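Local coordinates for rhodanese-like domain-containing protein (Rhodopseudomonas palustris, PDB 2HHG) that is of unproven function but, as a member of the rhodanese-like family, probably acts as a sulfurtransferase that handles thiosulfate and cyanide, at residues 16-21 with 98-103; 89-94 with 109-114; 23-28 with 116-121. All coordinates share one frame; numbering follows the deposited sequence.

How the contacts relate
From the N terminus, helix 10-18 runs into 16-21, which meets 98-103 in contact 1, closing a long loop onto helix 97-109. Strand 22-24 follows at once, and 23-28 pairs with 116-121 in contact 3. Contact 2 closes the short loop from strand 88-92 through helix 97-109 to strand 114-117. It lies wholly within the span of contact 3. Contact 1 crosses both, because its segments alternate with theirs. Contacts 2 and 3 join strand 114-117 to its two neighbours in the parallel sheet, 88-92 and 22-24, while contact 1 packs the N-terminal helix onto helix 97-109. The His116 side chain joins contact 3 to contact 1.

Contact 1 (16-21 with 98-103); sequences EANSSI and RSALAA. With NA (sodium ion), chain C; PO4 (phosphate ion), chain B.
Ala17 and Ile21 set small apolar groups against Ala100, where helix 10-18 and the turn after it meet helix 97-109. The CB of Ala17 points toward that helix and rests on its backbone, with Ala17 CB 3.5 Å from Ala100 O. Leu101 starts off in the other direction. Its CD2 branch comes back, so that Leu101 CD2 lies 4.1 Å from Ala17 CB.

Ile21 reaches further. Its CG1 stands between the backbone N and the carbonyl carbon (chi1 70°), and the chain is then extended, which carries CD1 onto the helix. This methyl meets two alanines one turn apart: Ile21 CD1 is 4.0 Å from Ala100 CB and 3.9 Å from Ala103 CB. Asn18 adds a side contact, with its OD1 3.7 Å from Ala100 CB. The small alanines allow the two segments to come close.

A sodium ion binds the turn at the end of 16-21. Asn18 O and Ile21 O each bind it at 2.3 Å, and two waters are further ligands. At the start of 98-103, Arg98 grips a phosphate ion, probably from the crystallisation liquor. Its backbone N and NE both donate to O2. The side chain bends at chi3 (-70°), and Arg98 NH2 bonds to phosphate O4 at 2.9 Å, almost straight at 176°. Leu97 N also binds the ion, and NH1 of Arg98 forms a salt bridge to Glu50. Such an anion site at a helix N-terminus is consistent with the active-site loop of rhodaneses.

Leu14 of helix 10-18 packs on Ala100 and Leu101, Gln107 of helix 97-109 touches Ile21, and His116 of strand 114-117 lies against Asn18, Ile21 and Ala100.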
# COMPACT_ATOMS: atom_id res chain seq x y z
N GLU A 16 -6.99 13.88 2.33
CA GLU A 16 -7.18 13.86 0.88
C GLU A 16 -7.14 12.44 0.33
O GLU A 16 -7.95 12.08 -0.53
CB GLU A 16 -6.11 14.69 0.18
CG GLU A 16 -6.25 16.20 0.33
CD GLU A 16 -5.06 16.97 -0.21
OE1 GLU A 16 -4.25 16.39 -0.97
OE2 GLU A 16 -4.92 18.16 0.12
N ALA A 17 -6.20 11.64 0.81
CA ALA A 17 -6.06 10.26 0.37
C ALA A 17 -7.24 9.41 0.82
O ALA A 17 -7.90 8.76 -0.00
CB ALA A 17 -4.75 9.68 0.86
N ASN A 18 -7.50 9.42 2.13
CA ASN A 18 -8.57 8.60 2.70
C ASN A 18 -9.92 8.78 2.03
O ASN A 18 -10.64 7.80 1.79
CB ASN A 18 -8.70 8.84 4.20
CG ASN A 18 -7.59 8.18 4.99
OD1 ASN A 18 -7.11 7.10 4.63
ND2 ASN A 18 -7.19 8.81 6.09
N SER A 19 -10.27 10.03 1.72
CA SER A 19 -11.59 10.33 1.16
C SER A 19 -11.70 9.99 -0.33
O SER A 19 -12.79 10.07 -0.90
CB SER A 19 -11.95 11.79 1.41
OG SER A 19 -11.09 12.64 0.68
N SER A 20 -10.58 9.62 -0.95
CA SER A 20 -10.52 9.32 -2.37
C SER A 20 -10.31 7.83 -2.66
O SER A 20 -10.47 7.41 -3.80
CB SER A 20 -9.37 10.11 -3.02
OG SER A 20 -9.63 11.50 -3.04
N ILE A 21 -9.94 7.06 -1.64
CA ILE A 21 -9.57 5.66 -1.85
C ILE A 21 -10.41 4.68 -1.04
O ILE A 21 -11.04 5.05 -0.05
CB ILE A 21 -8.07 5.42 -1.52
CG1 ILE A 21 -7.82 5.54 -0.01
CG2 ILE A 21 -7.18 6.36 -2.34
CD1 ILE A 21 -6.38 5.32 0.41
N ARG A 98 1.24 5.39 5.34
CA ARG A 98 1.99 5.44 4.08
C ARG A 98 1.18 4.81 2.96
O ARG A 98 1.21 5.29 1.82
CB ARG A 98 3.33 4.71 4.20
CG ARG A 98 4.45 5.51 4.83
CD ARG A 98 5.65 4.62 5.10
NE ARG A 98 5.37 3.67 6.18
CZ ARG A 98 6.09 2.60 6.48
NH1 ARG A 98 7.15 2.25 5.76
NH2 ARG A 98 5.72 1.84 7.51
N SER A 99 0.48 3.72 3.27
CA SER A 99 -0.26 3.01 2.23
C SER A 99 -1.47 3.78 1.72
O SER A 99 -1.85 3.62 0.56
CB SER A 99 -0.65 1.61 2.67
OG SER A 99 -1.38 1.63 3.87
N ALA A 100 -2.06 4.63 2.56
CA ALA A 100 -3.12 5.52 2.08
C ALA A 100 -2.53 6.50 1.06
O ALA A 100 -3.10 6.73 -0.01
CB ALA A 100 -3.77 6.27 3.22
N LEU A 101 -1.37 7.08 1.39
CA LEU A 101 -0.72 8.00 0.46
C LEU A 101 -0.31 7.29 -0.82
O LEU A 101 -0.48 7.82 -1.91
CB LEU A 101 0.49 8.68 1.10
CG LEU A 101 0.24 9.49 2.38
CD1 LEU A 101 1.50 10.25 2.73
CD2 LEU A 101 -0.95 10.45 2.23
N ALA A 102 0.21 6.07 -0.69
CA ALA A 102 0.65 5.29 -1.85
C ALA A 102 -0.51 4.94 -2.78
O ALA A 102 -0.40 5.08 -3.99
CB ALA A 102 1.37 4.03 -1.41
N ALA A 103 -1.62 4.49 -2.20
CA ALA A 103 -2.81 4.18 -2.98
C ALA A 103 -3.32 5.41 -3.72
O ALA A 103 -3.67 5.34 -4.89
CB ALA A 103 -3.90 3.59 -2.10
NA NA C . -11.89 5.92 1.93
P PO4 B . 2.67 3.94 8.84
O1 PO4 B . 1.20 3.83 9.08
O2 PO4 B . 2.94 4.56 7.50
O3 PO4 B . 3.24 4.84 9.93
O4 PO4 B . 3.33 2.59 8.93
O HOH W 1 -10.51 5.82 3.85
O HOH W 2 -12.95 3.73 2.14

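Contact 2 (89-94 with 109-114); sequences FVFYCA and MGLKPV
Phe89 and Val114 pair as parallel neighbours where strand 88-92 meets the start of strand 114-117. With helix 97-109 between them in the chain, the strands form a beta-alpha-beta crossover. The helix ends in a Schellman motif with Gly110 at positive phi, and a cis peptide before Pro113 lies on the way into the strand.

The backbone contacts come first. Phe89 N donates to Pro113 O at 3.0 Å. Next to it, Val114 CA makes a CA-H...O contact of 3.2 Å to Phe89 O. Phe89 and Phe91 continue the pairing through Ala115.

The apolar contacts lie on the side of the sheet that carries Phe89, Phe91 and Val114. Leu111 CG is anti to the backbone N (chi1 -157°), which lets both methyls reach the Phe89 ring. Phe91 offers its ring edge instead: Phe91 CE2 is 4.1 Å from Val114 CG1, and Phe91 CZ is 4.0 Å from Leu111 CD2. Ala103 and Ala106 of the helix also pack on Phe91.

A CH-pi contact completes the set, with Leu111 CD2 4.1 Å from the centroid of the Phe89 ring and 28° off its normal.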
# COMPACT_ATOMS: atom_id res chain seq x y z
N PHE A 89 -5.18 -3.45 -6.96
CA PHE A 89 -3.92 -3.30 -6.22
C PHE A 89 -4.21 -2.84 -4.81
O PHE A 89 -4.77 -1.77 -4.60
CB PHE A 89 -2.98 -2.35 -6.95
CG PHE A 89 -2.47 -2.90 -8.24
CD1 PHE A 89 -1.26 -3.57 -8.30
CD2 PHE A 89 -3.24 -2.82 -9.40
CE1 PHE A 89 -0.81 -4.13 -9.49
CE2 PHE A 89 -2.80 -3.36 -10.59
CZ PHE A 89 -1.58 -4.02 -10.63
N VAL A 90 -3.85 -3.69 -3.86
CA VAL A 90 -4.09 -3.44 -2.45
C VAL A 90 -2.74 -3.17 -1.79
O VAL A 90 -1.91 -4.07 -1.66
CB VAL A 90 -4.78 -4.66 -1.79
CG1 VAL A 90 -4.95 -4.43 -0.29
CG2 VAL A 90 -6.10 -4.95 -2.47
N PHE A 91 -2.53 -1.92 -1.36
CA PHE A 91 -1.25 -1.51 -0.78
C PHE A 91 -1.29 -1.65 0.72
O PHE A 91 -2.32 -1.41 1.34
CB PHE A 91 -0.96 -0.05 -1.16
CG PHE A 91 -0.80 0.16 -2.63
CD1 PHE A 91 0.45 0.03 -3.24
CD2 PHE A 91 -1.90 0.48 -3.43
CE1 PHE A 91 0.60 0.20 -4.61
CE2 PHE A 91 -1.75 0.66 -4.80
CZ PHE A 91 -0.50 0.52 -5.39
N TYR A 92 -0.17 -2.04 1.32
CA TYR A 92 -0.09 -2.04 2.78
C TYR A 92 1.27 -1.61 3.30
O TYR A 92 2.29 -1.80 2.65
CB TYR A 92 -0.52 -3.38 3.38
CG TYR A 92 0.51 -4.49 3.32
CD1 TYR A 92 1.31 -4.78 4.42
CD2 TYR A 92 0.64 -5.27 2.18
CE1 TYR A 92 2.24 -5.82 4.37
CE2 TYR A 92 1.57 -6.32 2.13
CZ TYR A 92 2.35 -6.58 3.23
OH TYR A 92 3.26 -7.62 3.19
N CYS A 93 1.25 -1.02 4.48
CA CYS A 93 2.46 -0.60 5.17
C CYS A 93 2.35 -1.12 6.61
O CYS A 93 1.60 -2.05 6.87
CB CYS A 93 2.62 0.92 5.10
SG CYS A 93 1.24 1.87 5.82
N ALA A 94 3.10 -0.53 7.54
CA ALA A 94 3.06 -0.99 8.93
C ALA A 94 1.79 -0.62 9.69
O ALA A 94 1.28 -1.42 10.49
CB ALA A 94 4.30 -0.53 9.69
N MSE A 109 -2.16 8.49 -10.74
CA MSE A 109 -1.43 8.14 -11.96
C MSE A 109 -2.33 7.48 -12.98
O MSE A 109 -2.00 7.45 -14.17
CB MSE A 109 -0.26 7.22 -11.64
CG MSE A 109 0.79 7.87 -10.79
SE MSE A 109 2.22 6.65 -10.36
CE MSE A 109 3.02 6.51 -12.13
N GLY A 110 -3.44 6.91 -12.52
CA GLY A 110 -4.34 6.15 -13.38
C GLY A 110 -4.48 4.67 -13.04
O GLY A 110 -5.29 3.98 -13.66
N LEU A 111 -3.72 4.17 -12.07
CA LEU A 111 -3.87 2.78 -11.64
C LEU A 111 -5.26 2.59 -11.04
O LEU A 111 -5.69 3.41 -10.23
CB LEU A 111 -2.79 2.39 -10.62
CG LEU A 111 -2.48 0.89 -10.49
CD1 LEU A 111 -1.74 0.38 -11.71
CD2 LEU A 111 -1.67 0.59 -9.24
N LYS A 112 -5.95 1.53 -11.44
CA LYS A 112 -7.35 1.32 -11.03
C LYS A 112 -7.70 -0.15 -11.11
O LYS A 112 -7.32 -0.81 -12.07
CB LYS A 112 -8.31 2.04 -12.00
CG LYS A 112 -8.37 3.54 -11.96
CD LYS A 112 -9.38 4.03 -13.00
CE LYS A 112 -9.26 5.52 -13.27
NZ LYS A 112 -7.94 5.88 -13.85
N PRO A 113 -8.46 -0.68 -10.13
CA PRO A 113 -8.84 -0.08 -8.86
C PRO A 113 -7.75 -0.29 -7.81
O PRO A 113 -6.99 -1.25 -7.90
CB PRO A 113 -10.11 -0.85 -8.49
CG PRO A 113 -9.91 -2.19 -9.09
CD PRO A 113 -9.05 -2.02 -10.30
N VAL A 114 -7.68 0.62 -6.83
CA VAL A 114 -6.70 0.49 -5.77
C VAL A 114 -7.37 0.54 -4.41
O VAL A 114 -8.49 1.05 -4.27
CB VAL A 114 -5.57 1.57 -5.83
CG1 VAL A 114 -4.89 1.59 -7.19
CG2 VAL A 114 -6.11 2.94 -5.50

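Contact 3 (23-28 with 116-121); sequences TLTTAD and HIEGGF
Thr26 holds its OG1 beside the backbone N (chi1 -42°), and this aims the hydroxyl across at the carbonyl of Glu118. The Glu118 side chain runs out extended, with CG anti to the backbone N (chi1 -167°), which carries it past Thr23 CG2 and brings OE1 near Thr25 CG2. The CG2 of Thr23 meets it at about a right angle, with Thr23 CG2 3.5 Å from Glu118 CB. The Thr23 and His116 side chains lie side by side and point the same way.

The backbones form a parallel pair at the edge of the rhodanese-like sheet, strand 22-24 against strand 114-117. Leu24 bonds to the neighbouring strand through both its N and its O: Leu24 N donates to His116 O at 2.8 Å, and Glu118 N donates to Leu24 O at 2.8 Å. Beyond the strand, a type II turn from Ile117 to Gly120 leads into helix 120-126. Gly119 takes its positive phi.

Thr26 OG1 donates to Glu118 O at 2.8 Å, tilted 34° from the carbonyl plane. This bond ties the first turn of helix 26-34 to the turn after the strand. A valine in place of Thr26, with no hydroxyl, would probably leave Glu118 O without this donor and the turn less firmly joined to the helix.

Thr25 caps the same helix, its OG1 accepting from Asp28 N at 3.1 Å. A water accepts from Thr26 N at 3.0 Å and donates to Glu118 OE1. Backbone N-H groups at the helix start are thus satisfied by a hydroxyl and a water, and the partial positive charge of the helix start, relayed through that water, would probably help stabilise the Glu118 carboxylate.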
# COMPACT_ATOMS: atom_id res chain seq x y z
N THR A 23 -10.57 2.08 1.68
CA THR A 23 -9.92 1.51 2.85
C THR A 23 -10.59 0.17 3.12
O THR A 23 -11.77 0.09 3.50
CB THR A 23 -9.98 2.42 4.08
OG1 THR A 23 -9.27 3.63 3.81
CG2 THR A 23 -9.33 1.75 5.28
N LEU A 24 -9.82 -0.87 2.87
CA LEU A 24 -10.27 -2.23 3.06
C LEU A 24 -10.05 -2.59 4.52
O LEU A 24 -8.94 -2.43 5.03
CB LEU A 24 -9.44 -3.10 2.12
CG LEU A 24 -9.70 -4.58 1.93
CD1 LEU A 24 -11.10 -4.85 1.40
CD2 LEU A 24 -8.65 -5.11 0.96
N THR A 25 -11.10 -3.04 5.22
CA THR A 25 -10.92 -3.43 6.62
C THR A 25 -9.92 -4.58 6.73
O THR A 25 -9.75 -5.35 5.78
CB THR A 25 -12.23 -3.86 7.32
OG1 THR A 25 -12.70 -5.09 6.76
CG2 THR A 25 -13.31 -2.79 7.21
N THR A 26 -9.27 -4.68 7.87
CA THR A 26 -8.30 -5.74 8.08
C THR A 26 -8.95 -7.11 7.86
O THR A 26 -8.38 -7.97 7.19
CB THR A 26 -7.68 -5.65 9.48
OG1 THR A 26 -7.40 -4.27 9.78
CG2 THR A 26 -6.40 -6.45 9.54
N ALA A 27 -10.17 -7.29 8.39
CA ALA A 27 -10.87 -8.56 8.27
C ALA A 27 -11.21 -8.88 6.82
O ALA A 27 -11.07 -10.02 6.38
CB ALA A 27 -12.13 -8.56 9.13
N ASP A 28 -11.65 -7.88 6.07
CA ASP A 28 -11.95 -8.09 4.66
C ASP A 28 -10.70 -8.43 3.84
O ASP A 28 -10.74 -9.27 2.95
CB ASP A 28 -12.65 -6.87 4.05
CG ASP A 28 -14.07 -6.71 4.53
OD1 ASP A 28 -14.61 -7.63 5.17
OD2 ASP A 28 -14.66 -5.64 4.25
N HIS A 116 -6.16 0.25 0.17
CA HIS A 116 -5.14 -0.04 1.16
C HIS A 116 -5.78 -0.74 2.36
O HIS A 116 -7.00 -0.74 2.50
CB HIS A 116 -4.33 1.21 1.53
CG HIS A 116 -4.93 2.04 2.62
ND1 HIS A 116 -6.20 2.56 2.56
CD2 HIS A 116 -4.40 2.45 3.79
CE1 HIS A 116 -6.44 3.25 3.67
NE2 HIS A 116 -5.36 3.19 4.43
N ILE A 117 -4.94 -1.37 3.18
CA ILE A 117 -5.43 -2.16 4.31
C ILE A 117 -5.48 -1.31 5.58
O ILE A 117 -4.46 -0.82 6.06
CB ILE A 117 -4.56 -3.41 4.54
CG1 ILE A 117 -4.49 -4.27 3.27
CG2 ILE A 117 -5.09 -4.23 5.73
CD1 ILE A 117 -3.67 -5.56 3.40
N GLU A 118 -6.68 -1.15 6.12
CA GLU A 118 -6.87 -0.42 7.37
C GLU A 118 -5.95 -0.96 8.47
O GLU A 118 -5.91 -2.17 8.72
CB GLU A 118 -8.33 -0.49 7.82
CG GLU A 118 -8.68 0.50 8.93
CD GLU A 118 -10.18 0.65 9.14
OE1 GLU A 118 -10.94 -0.26 8.76
OE2 GLU A 118 -10.60 1.69 9.71
N GLY A 119 -5.21 -0.06 9.09
CA GLY A 119 -4.33 -0.40 10.20
C GLY A 119 -3.04 -1.11 9.82
O GLY A 119 -2.24 -1.44 10.68
N GLY A 120 -2.84 -1.37 8.53
CA GLY A 120 -1.59 -1.94 8.05
C GLY A 120 -1.29 -3.35 8.54
O GLY A 120 -2.17 -4.07 9.02
N PHE A 121 -0.02 -3.71 8.43
CA PHE A 121 0.44 -5.02 8.85
C PHE A 121 0.31 -5.21 10.36
O PHE A 121 0.11 -6.33 10.83
CB PHE A 121 1.89 -5.25 8.41
CG PHE A 121 2.32 -6.68 8.52
CD1 PHE A 121 1.74 -7.66 7.73
CD2 PHE A 121 3.31 -7.04 9.43
CE1 PHE A 121 2.15 -8.99 7.83
CE2 PHE A 121 3.72 -8.37 9.53
CZ PHE A 121 3.14 -9.34 8.73
O HOH W 3 -10.31 -3.06 10.13